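Long-range contact in tryptophan decarboxylase 1 (Oryza sativa subsp. japonica, PDB 6KHO), which decarboxylates L-tryptophan to tryptamine and 5-hydroxy-L-tryptophan to serotonin, using pyridoxal 5'-phosphate as cofactor: residues Ala412-Glu426 with Arg431-Ala444. Sequence-based numbering, arbitrary orientation.
Sequences AKVFEDLVRGDDRFE and RNFALVCFRIRAGA
Glu-416 and Arg-431 form a salt bridge where helix 386-420 meets the chain leading into strand 435-440. Arg-431 NE meets Glu-416 OE1 (2.8 Å) nearly along the C-O axis, while NH1 binds Phe-433 O; these in-plane bonds together hold the guanidinium's rotation. Glu-416 OE2 takes NE and NH2 of Arg-420 on its anti side, tilted out of the carboxylate plane, and two waters link the carboxylate to Arg-431 N and NH2. With an alanine at Glu-416, both arginines would probably lose their shared counter-charge and both water bridges.

In a second network, Arg-439 NE lies 3.0 Å from Glu-426 OE2, on its anti side and 23° out of the carboxylate plane, the oxygen lying in the guanidinium plane; Arg-441 NH1 makes a long salt bridge (3.6 Å) to Glu-426 OE1. Backbone bonds pair Glu-426 with Arg-439 in both directions.

Among apolar groups, chi1 of -178° carries the Phe-415 ring toward the strand, its edge against the face of Phe-438, a T-shaped pair. Val-436 CG1 touches the Phe-415 edge.

Helix 386-420 thus packs on the antiparallel sheet begun by hairpin 425-427/435-440, as in the small C-terminal domain of fold-type I PLP enzymes such as group II decarboxylases.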
ATOM      1  N   ALA A 412      30.844  -5.599  -3.744  1.00 40.46           N
ATOM      2  CA  ALA A 412      31.041  -4.151  -3.820  1.00 39.84           C
ATOM      3  C   ALA A 412      32.487  -3.769  -3.516  1.00 40.37           C
ATOM      4  O   ALA A 412      33.027  -2.835  -4.121  1.00 42.72           O
ATOM      5  CB  ALA A 412      30.093  -3.431  -2.860  1.00 39.11           C
ATOM      6  N   LYS A 413      33.126  -4.472  -2.579  1.00 41.10           N
ATOM      7  CA  LYS A 413      34.520  -4.175  -2.270  1.00 42.98           C
ATOM      8  C   LYS A 413      35.430  -4.538  -3.437  1.00 46.45           C
ATOM      9  O   LYS A 413      36.409  -3.831  -3.698  1.00 48.44           O
ATOM     10  CB  LYS A 413      34.956  -4.906  -1.000  1.00 45.17           C
ATOM     11  CG  LYS A 413      36.092  -4.211  -0.262  1.00 52.54           C
ATOM     12  CD  LYS A 413      36.751  -5.120   0.763  1.00 55.12           C
ATOM     13  CE  LYS A 413      38.049  -4.503   1.288  1.00 59.83           C
ATOM     14  NZ  LYS A 413      39.034  -4.252   0.194  1.00 60.66           N
ATOM     15  N   VAL A 414      35.118  -5.623  -4.152  1.00 42.77           N
ATOM     16  CA  VAL A 414      35.848  -5.954  -5.372  1.00 42.87           C
ATOM     17  C   VAL A 414      35.770  -4.798  -6.364  1.00 43.21           C
ATOM     18  O   VAL A 414      36.788  -4.358  -6.912  1.00 43.18           O
ATOM     19  CB  VAL A 414      35.312  -7.267  -5.978  1.00 44.30           C
ATOM     20  CG1 VAL A 414      35.703  -7.393  -7.437  1.00 46.55           C
ATOM     21  CG2 VAL A 414      35.828  -8.473  -5.191  1.00 46.70           C
ATOM     22  N   PHE A 415      34.564  -4.267  -6.587  1.00 37.29           N
ATOM     23  CA  PHE A 415      34.399  -3.182  -7.551  1.00 38.97           C
ATOM     24  C   PHE A 415      35.105  -1.907  -7.092  1.00 46.34           C
ATOM     25  O   PHE A 415      35.683  -1.184  -7.915  1.00 46.78           O
ATOM     26  CB  PHE A 415      32.916  -2.903  -7.782  1.00 39.14           C
ATOM     27  CG  PHE A 415      32.648  -1.835  -8.808  1.00 41.46           C
ATOM     28  CD1 PHE A 415      32.536  -2.160 -10.145  1.00 37.68           C
ATOM     29  CD2 PHE A 415      32.481  -0.511  -8.430  1.00 40.82           C
ATOM     30  CE1 PHE A 415      32.271  -1.193 -11.090  1.00 43.50           C
ATOM     31  CE2 PHE A 415      32.220   0.471  -9.373  1.00 38.90           C
ATOM     32  CZ  PHE A 415      32.117   0.130 -10.704  1.00 44.10           C
ATOM     33  N   GLU A 416      35.041  -1.601  -5.792  1.00 42.45           N
ATOM     34  CA  GLU A 416      35.675  -0.389  -5.273  1.00 46.44           C
ATOM     35  C   GLU A 416      37.189  -0.439  -5.463  1.00 46.90           C
ATOM     36  O   GLU A 416      37.807   0.540  -5.897  1.00 47.54           O
ATOM     37  CB  GLU A 416      35.320  -0.205  -3.795  1.00 41.94           C
ATOM     38  CG  GLU A 416      36.027   0.979  -3.132  1.00 49.48           C
ATOM     39  CD  GLU A 416      36.069   0.881  -1.616  1.00 50.19           C
ATOM     40  OE1 GLU A 416      35.439  -0.037  -1.045  1.00 48.02           O
ATOM     41  OE2 GLU A 416      36.738   1.728  -0.988  1.00 51.81           O
ATOM     42  N   ASP A 417      37.800  -1.583  -5.149  1.00 47.14           N
ATOM     43  CA  ASP A 417      39.238  -1.740  -5.319  1.00 50.31           C
ATOM     44  C   ASP A 417      39.646  -1.775  -6.787  1.00 51.87           C
ATOM     45  O   ASP A 417      40.794  -1.448  -7.106  1.00 50.83           O
ATOM     46  CB  ASP A 417      39.706  -2.997  -4.587  1.00 49.15           C
ATOM     47  CG  ASP A 417      39.570  -2.861  -3.070  1.00 54.77           C
ATOM     48  OD1 ASP A 417      39.345  -1.723  -2.594  1.00 55.97           O
ATOM     49  OD2 ASP A 417      39.684  -3.881  -2.355  1.00 57.09           O
ATOM     50  N   LEU A 418      38.730  -2.140  -7.686  1.00 46.32           N
ATOM     51  CA  LEU A 418      39.028  -2.026  -9.107  1.00 50.64           C
ATOM     52  C   LEU A 418      39.017  -0.567  -9.550  1.00 51.66           C
ATOM     53  O   LEU A 418      39.874  -0.151 -10.339  1.00 53.49           O
ATOM     54  CB  LEU A 418      38.039  -2.854  -9.925  1.00 46.48           C
ATOM     55  CG  LEU A 418      38.201  -4.376  -9.858  1.00 45.47           C
ATOM     56  CD1 LEU A 418      36.975  -5.053 -10.453  1.00 46.05           C
ATOM     57  CD2 LEU A 418      39.466  -4.853 -10.568  1.00 48.67           C
ATOM     58  N   VAL A 419      38.064   0.228  -9.050  1.00 49.37           N
ATOM     59  CA  VAL A 419      38.043   1.654  -9.367  1.00 52.73           C
ATOM     60  C   VAL A 419      39.303   2.334  -8.847  1.00 52.85           C
ATOM     61  O   VAL A 419      39.864   3.218  -9.509  1.00 53.06           O
ATOM     62  CB  VAL A 419      36.778   2.329  -8.799  1.00 50.71           C
ATOM     63  CG1 VAL A 419      36.877   3.844  -8.940  1.00 50.25           C
ATOM     64  CG2 VAL A 419      35.534   1.824  -9.508  1.00 48.10           C
ATOM     65  N   ARG A 420      39.773   1.926  -7.665  1.00 51.97           N
ATOM     66  CA  ARG A 420      40.928   2.566  -7.046  1.00 55.30           C
ATOM     67  C   ARG A 420      42.236   2.233  -7.761  1.00 57.76           C
ATOM     68  O   ARG A 420      43.198   2.999  -7.648  1.00 60.11           O
ATOM     69  CB  ARG A 420      41.010   2.177  -5.563  1.00 55.26           C
ATOM     70  CG  ARG A 420      39.953   2.846  -4.672  1.00 48.87           C
ATOM     71  CD  ARG A 420      40.142   2.470  -3.206  1.00 50.59           C
ATOM     72  NE  ARG A 420      39.005   2.869  -2.373  1.00 49.17           N
ATOM     73  CZ  ARG A 420      38.798   4.106  -1.933  1.00 52.62           C
ATOM     74  NH1 ARG A 420      39.654   5.073  -2.244  1.00 52.36           N
ATOM     75  NH2 ARG A 420      37.741   4.383  -1.179  1.00 49.76           N
ATOM     76  N   GLY A 421      42.287   1.123  -8.497  1.00 55.53           N
ATOM     77  CA  GLY A 421      43.443   0.719  -9.270  1.00 55.57           C
ATOM     78  C   GLY A 421      43.547   1.335 -10.650  1.00 57.69           C
ATOM     79  O   GLY A 421      44.387   0.905 -11.445  1.00 61.77           O
ATOM     80  N   ASP A 422      42.717   2.327 -10.963  1.00 58.21           N
ATOM     81  CA  ASP A 422      42.720   2.985 -12.268  1.00 58.53           C
ATOM     82  C   ASP A 422      42.741   4.484 -12.012  1.00 60.01           C
ATOM     83  O   ASP A 422      41.760   5.042 -11.512  1.00 60.27           O
ATOM     84  CB  ASP A 422      41.498   2.578 -13.100  1.00 56.66           C
ATOM     85  CG  ASP A 422      41.588   3.023 -14.564  1.00 58.19           C
ATOM     86  OD1 ASP A 422      41.694   4.240 -14.832  1.00 59.03           O
ATOM     87  OD2 ASP A 422      41.530   2.149 -15.459  1.00 60.73           O
ATOM     88  N   ASP A 423      43.854   5.132 -12.363  1.00 59.98           N
ATOM     89  CA  ASP A 423      44.043   6.536 -12.022  1.00 62.21           C
ATOM     90  C   ASP A 423      43.166   7.476 -12.833  1.00 59.97           C
ATOM     91  O   ASP A 423      43.167   8.682 -12.559  1.00 59.84           O
ATOM     92  CB  ASP A 423      45.511   6.919 -12.188  1.00 65.71           C
ATOM     93  CG  ASP A 423      46.354   6.458 -11.023  1.00 72.73           C
ATOM     94  OD1 ASP A 423      46.369   5.233 -10.752  1.00 74.82           O
ATOM     95  OD2 ASP A 423      46.986   7.320 -10.371  1.00 78.03           O
ATOM     96  N   ARG A 424      42.417   6.970 -13.812  1.00 55.61           N
ATOM     97  CA  ARG A 424      41.433   7.819 -14.471  1.00 56.19           C
ATOM     98  C   ARG A 424      40.200   8.039 -13.607  1.00 54.49           C
ATOM     99  O   ARG A 424      39.417   8.957 -13.880  1.00 53.03           O
ATOM    100  CB  ARG A 424      41.003   7.208 -15.802  1.00 60.04           C
ATOM    101  CG  ARG A 424      42.032   7.239 -16.907  1.00 60.14           C
ATOM    102  CD  ARG A 424      41.518   6.446 -18.089  1.00 55.31           C
ATOM    103  NE  ARG A 424      41.498   5.014 -17.800  1.00 55.49           N
ATOM    104  CZ  ARG A 424      40.907   4.109 -18.571  1.00 57.30           C
ATOM    105  NH1 ARG A 424      40.276   4.497 -19.669  1.00 54.51           N
ATOM    106  NH2 ARG A 424      40.941   2.823 -18.243  1.00 58.92           N
ATOM    107  N   PHE A 425      40.009   7.216 -12.580  1.00 55.21           N
ATOM    108  CA  PHE A 425      38.790   7.216 -11.788  1.00 55.72           C
ATOM    109  C   PHE A 425      39.102   7.548 -10.336  1.00 53.42           C
ATOM    110  O   PHE A 425      40.220   7.337  -9.857  1.00 55.13           O
ATOM    111  CB  PHE A 425      38.089   5.849 -11.871  1.00 50.22           C
ATOM    112  CG  PHE A 425      37.648   5.478 -13.258  1.00 50.11           C
ATOM    113  CD1 PHE A 425      36.420   5.899 -13.741  1.00 47.69           C
ATOM    114  CD2 PHE A 425      38.464   4.720 -14.081  1.00 51.32           C
ATOM    115  CE1 PHE A 425      36.005   5.561 -15.016  1.00 48.90           C
ATOM    116  CE2 PHE A 425      38.062   4.382 -15.361  1.00 53.05           C
ATOM    117  CZ  PHE A 425      36.828   4.806 -15.833  1.00 51.05           C
ATOM    118  N   GLU A 426      38.094   8.061  -9.635  1.00 54.15           N
ATOM    119  CA  GLU A 426      38.178   8.277  -8.199  1.00 53.34           C
ATOM    120  C   GLU A 426      36.921   7.747  -7.525  1.00 47.92           C
ATOM    121  O   GLU A 426      35.827   7.817  -8.091  1.00 47.91           O
ATOM    122  CB  GLU A 426      38.369   9.761  -7.850  1.00 53.86           C
ATOM    123  CG  GLU A 426      37.347  10.710  -8.457  1.00 54.86           C
ATOM    124  CD  GLU A 426      37.553  12.149  -7.997  1.00 59.34           C
ATOM    125  OE1 GLU A 426      38.185  12.336  -6.934  1.00 60.59           O
ATOM    126  OE2 GLU A 426      37.084  13.084  -8.692  1.00 58.47           O
ATOM    127  N   ARG A 431      32.954   3.772   1.098  1.00 41.16           N
ATOM    128  CA  ARG A 431      31.877   2.808   0.884  1.00 39.93           C
ATOM    129  C   ARG A 431      31.514   2.163   2.218  1.00 38.87           C
ATOM    130  O   ARG A 431      32.351   1.498   2.835  1.00 39.65           O
ATOM    131  CB  ARG A 431      32.294   1.747  -0.141  1.00 42.34           C
ATOM    132  CG  ARG A 431      31.282   0.601  -0.349  1.00 39.16           C
ATOM    133  CD  ARG A 431      31.964  -0.682  -0.838  1.00 39.58           C
ATOM    134  NE  ARG A 431      33.055  -1.064   0.053  1.00 41.96           N
ATOM    135  CZ  ARG A 431      32.887  -1.624   1.249  1.00 46.60           C
ATOM    136  NH1 ARG A 431      31.665  -1.888   1.701  1.00 43.10           N
ATOM    137  NH2 ARG A 431      33.941  -1.915   2.001  1.00 41.74           N
ATOM    138  N   ASN A 432      30.270   2.365   2.667  1.00 38.85           N
ATOM    139  CA  ASN A 432      29.804   1.754   3.911  1.00 38.00           C
ATOM    140  C   ASN A 432      29.109   0.414   3.696  1.00 36.56           C
ATOM    141  O   ASN A 432      29.195  -0.468   4.562  1.00 38.56           O
ATOM    142  CB  ASN A 432      28.842   2.698   4.638  1.00 37.07           C
ATOM    143  CG  ASN A 432      29.533   3.934   5.171  1.00 39.51           C
ATOM    144  OD1 ASN A 432      30.576   3.834   5.805  1.00 38.99           O
ATOM    145  ND2 ASN A 432      28.960   5.109   4.900  1.00 38.96           N
ATOM    146  N   PHE A 433      28.418   0.242   2.572  1.00 35.44           N
ATOM    147  CA  PHE A 433      27.603  -0.950   2.365  1.00 36.55           C
ATOM    148  C   PHE A 433      27.893  -1.555   0.997  1.00 36.05           C
ATOM    149  O   PHE A 433      29.043  -1.904   0.720  1.00 36.53           O
ATOM    150  CB  PHE A 433      26.130  -0.588   2.567  1.00 31.34           C
ATOM    151  CG  PHE A 433      25.871   0.074   3.908  1.00 34.80           C
ATOM    152  CD1 PHE A 433      25.912  -0.672   5.080  1.00 34.45           C
ATOM    153  CD2 PHE A 433      25.647   1.439   3.998  1.00 31.54           C
ATOM    154  CE1 PHE A 433      25.701  -0.068   6.315  1.00 35.45           C
ATOM    155  CE2 PHE A 433      25.433   2.055   5.227  1.00 31.78           C
ATOM    156  CZ  PHE A 433      25.461   1.301   6.389  1.00 34.28           C
ATOM    157  N   ALA A 434      26.883  -1.696   0.132  1.00 36.88           N
ATOM    158  CA  ALA A 434      27.093  -2.336  -1.165  1.00 36.53           C
ATOM    159  C   ALA A 434      26.958  -1.353  -2.324  1.00 36.87           C
ATOM    160  O   ALA A 434      26.774  -1.776  -3.473  1.00 37.81           O
ATOM    161  CB  ALA A 434      26.137  -3.517  -1.350  1.00 33.37           C
ATOM    162  N   LEU A 435      27.049  -0.055  -2.050  1.00 34.43           N
ATOM    163  CA  LEU A 435      26.994   0.979  -3.072  1.00 34.58           C
ATOM    164  C   LEU A 435      28.355   1.659  -3.164  1.00 38.26           C
ATOM    165  O   LEU A 435      28.926   2.062  -2.142  1.00 36.10           O
ATOM    166  CB  LEU A 435      25.905   2.009  -2.762  1.00 34.35           C
ATOM    167  CG  LEU A 435      25.916   3.331  -3.543  1.00 37.81           C
ATOM    168  CD1 LEU A 435      25.299   3.160  -4.935  1.00 38.29           C
ATOM    169  CD2 LEU A 435      25.200   4.422  -2.762  1.00 36.46           C
ATOM    170  N   VAL A 436      28.867   1.783  -4.387  1.00 40.87           N
ATOM    171  CA  VAL A 436      30.126   2.473  -4.656  1.00 41.73           C
ATOM    172  C   VAL A 436      29.817   3.705  -5.495  1.00 40.50           C
ATOM    173  O   VAL A 436      29.155   3.604  -6.534  1.00 40.55           O
ATOM    174  CB  VAL A 436      31.131   1.562  -5.381  1.00 41.45           C
ATOM    175  CG1 VAL A 436      32.358   2.361  -5.800  1.00 42.06           C
ATOM    176  CG2 VAL A 436      31.523   0.393  -4.506  1.00 41.58           C
ATOM    177  N   CYS A 437      30.293   4.865  -5.051  1.00 40.50           N
ATOM    178  CA  CYS A 437      30.169   6.094  -5.821  1.00 41.37           C
ATOM    179  C   CYS A 437      31.528   6.411  -6.440  1.00 44.22           C
ATOM    180  O   CYS A 437      32.538   6.456  -5.731  1.00 44.04           O
ATOM    181  CB  CYS A 437      29.689   7.255  -4.943  1.00 46.03           C
ATOM    182  SG  CYS A 437      27.955   7.159  -4.360  1.00 42.83           S
ATOM    183  N   PHE A 438      31.548   6.623  -7.754  1.00 43.39           N
ATOM    184  CA  PHE A 438      32.801   6.791  -8.476  1.00 43.07           C
ATOM    185  C   PHE A 438      32.570   7.733  -9.647  1.00 44.90           C
ATOM    186  O   PHE A 438      31.430   7.980 -10.052  1.00 42.09           O
ATOM    187  CB  PHE A 438      33.362   5.446  -8.967  1.00 44.74           C
ATOM    188  CG  PHE A 438      32.636   4.878 -10.159  1.00 44.63           C
ATOM    189  CD1 PHE A 438      31.345   4.378 -10.036  1.00 43.70           C
ATOM    190  CD2 PHE A 438      33.239   4.848 -11.404  1.00 46.91           C
ATOM    191  CE1 PHE A 438      30.673   3.861 -11.133  1.00 44.67           C
ATOM    192  CE2 PHE A 438      32.571   4.325 -12.507  1.00 45.48           C
ATOM    193  CZ  PHE A 438      31.288   3.834 -12.372  1.00 44.07           C
ATOM    194  N   ARG A 439      33.666   8.273 -10.182  1.00 43.71           N
ATOM    195  CA  ARG A 439      33.550   9.112 -11.366  1.00 46.00           C
ATOM    196  C   ARG A 439      34.888   9.187 -12.087  1.00 45.06           C
ATOM    197  O   ARG A 439      35.939   8.836 -11.541  1.00 45.41           O
ATOM    198  CB  ARG A 439      33.046  10.518 -11.016  1.00 46.79           C
ATOM    199  CG  ARG A 439      34.008  11.380 -10.222  1.00 47.04           C
ATOM    200  CD  ARG A 439      33.531  12.823 -10.260  1.00 51.77           C
ATOM    201  NE  ARG A 439      34.641  13.766 -10.343  1.00 61.23           N
ATOM    202  CZ  ARG A 439      34.635  14.862 -11.092  1.00 63.62           C
ATOM    203  NH1 ARG A 439      33.572  15.162 -11.835  1.00 61.50           N
ATOM    204  NH2 ARG A 439      35.693  15.662 -11.099  1.00 71.14           N
ATOM    205  N   ILE A 440      34.813   9.620 -13.344  1.00 49.32           N
ATOM    206  CA  ILE A 440      36.004   9.957 -14.115  1.00 53.74           C
ATOM    207  C   ILE A 440      36.637  11.200 -13.501  1.00 54.55           C
ATOM    208  O   ILE A 440      36.011  12.265 -13.446  1.00 55.71           O
ATOM    209  CB  ILE A 440      35.655  10.180 -15.593  1.00 54.31           C
ATOM    210  CG1 ILE A 440      35.359   8.844 -16.284  1.00 50.34           C
ATOM    211  CG2 ILE A 440      36.782  10.930 -16.306  1.00 54.41           C
ATOM    212  CD1 ILE A 440      34.620   8.991 -17.607  1.00 49.58           C
ATOM    213  N   ARG A 441      37.871  11.052 -13.017  1.00 56.46           N
ATOM    214  CA  ARG A 441      38.642  12.133 -12.416  1.00 61.15           C
ATOM    215  C   ARG A 441      38.872  13.265 -13.417  1.00 66.05           C
ATOM    216  O   ARG A 441      38.860  13.071 -14.634  1.00 64.96           O
ATOM    217  CB  ARG A 441      39.994  11.601 -11.933  1.00 60.19           C
ATOM    218  CG  ARG A 441      40.424  12.082 -10.568  1.00 64.77           C
ATOM    219  CD  ARG A 441      41.936  11.947 -10.383  1.00 67.40           C
ATOM    220  NE  ARG A 441      42.328  10.645  -9.842  1.00 70.87           N
ATOM    221  CZ  ARG A 441      42.101  10.240  -8.591  1.00 71.11           C
ATOM    222  NH1 ARG A 441      41.477  11.036  -7.724  1.00 67.92           N
ATOM    223  NH2 ARG A 441      42.502   9.032  -8.202  1.00 66.13           N
ATOM    224  N   ALA A 442      39.092  14.465 -12.886  1.00 69.11           N
ATOM    225  CA  ALA A 442      39.578  15.564 -13.709  1.00 72.12           C
ATOM    226  C   ALA A 442      41.089  15.446 -13.880  1.00 71.72           C
ATOM    227  O   ALA A 442      41.815  15.123 -12.933  1.00 70.78           O
ATOM    228  CB  ALA A 442      39.221  16.911 -13.089  1.00 71.92           C
ATOM    229  N   GLY A 443      41.559  15.703 -15.097  1.00 75.71           N
ATOM    230  CA  GLY A 443      42.942  15.416 -15.430  1.00 78.07           C
ATOM    231  C   GLY A 443      43.204  13.967 -15.768  1.00 79.97           C
ATOM    232  O   GLY A 443      44.363  13.533 -15.759  1.00 78.87           O
ATOM    233  N   ALA A 444      42.152  13.198 -16.055  1.00 80.02           N
ATOM    234  CA  ALA A 444      42.280  11.791 -16.407  1.00 78.78           C
ATOM    235  C   ALA A 444      42.534  11.582 -17.890  1.00 82.17           C
ATOM    236  O   ALA A 444      43.239  10.638 -18.265  1.00 80.91           O
ATOM    237  CB  ALA A 444      41.017  11.028 -15.998  1.00 69.97           C
TER
HETATM  238  O   HOH W   1      35.676   3.076   0.980  1.00 44.39           O
HETATM  239  O   HOH W   2      36.501  -0.891   1.086  1.00 49.33           O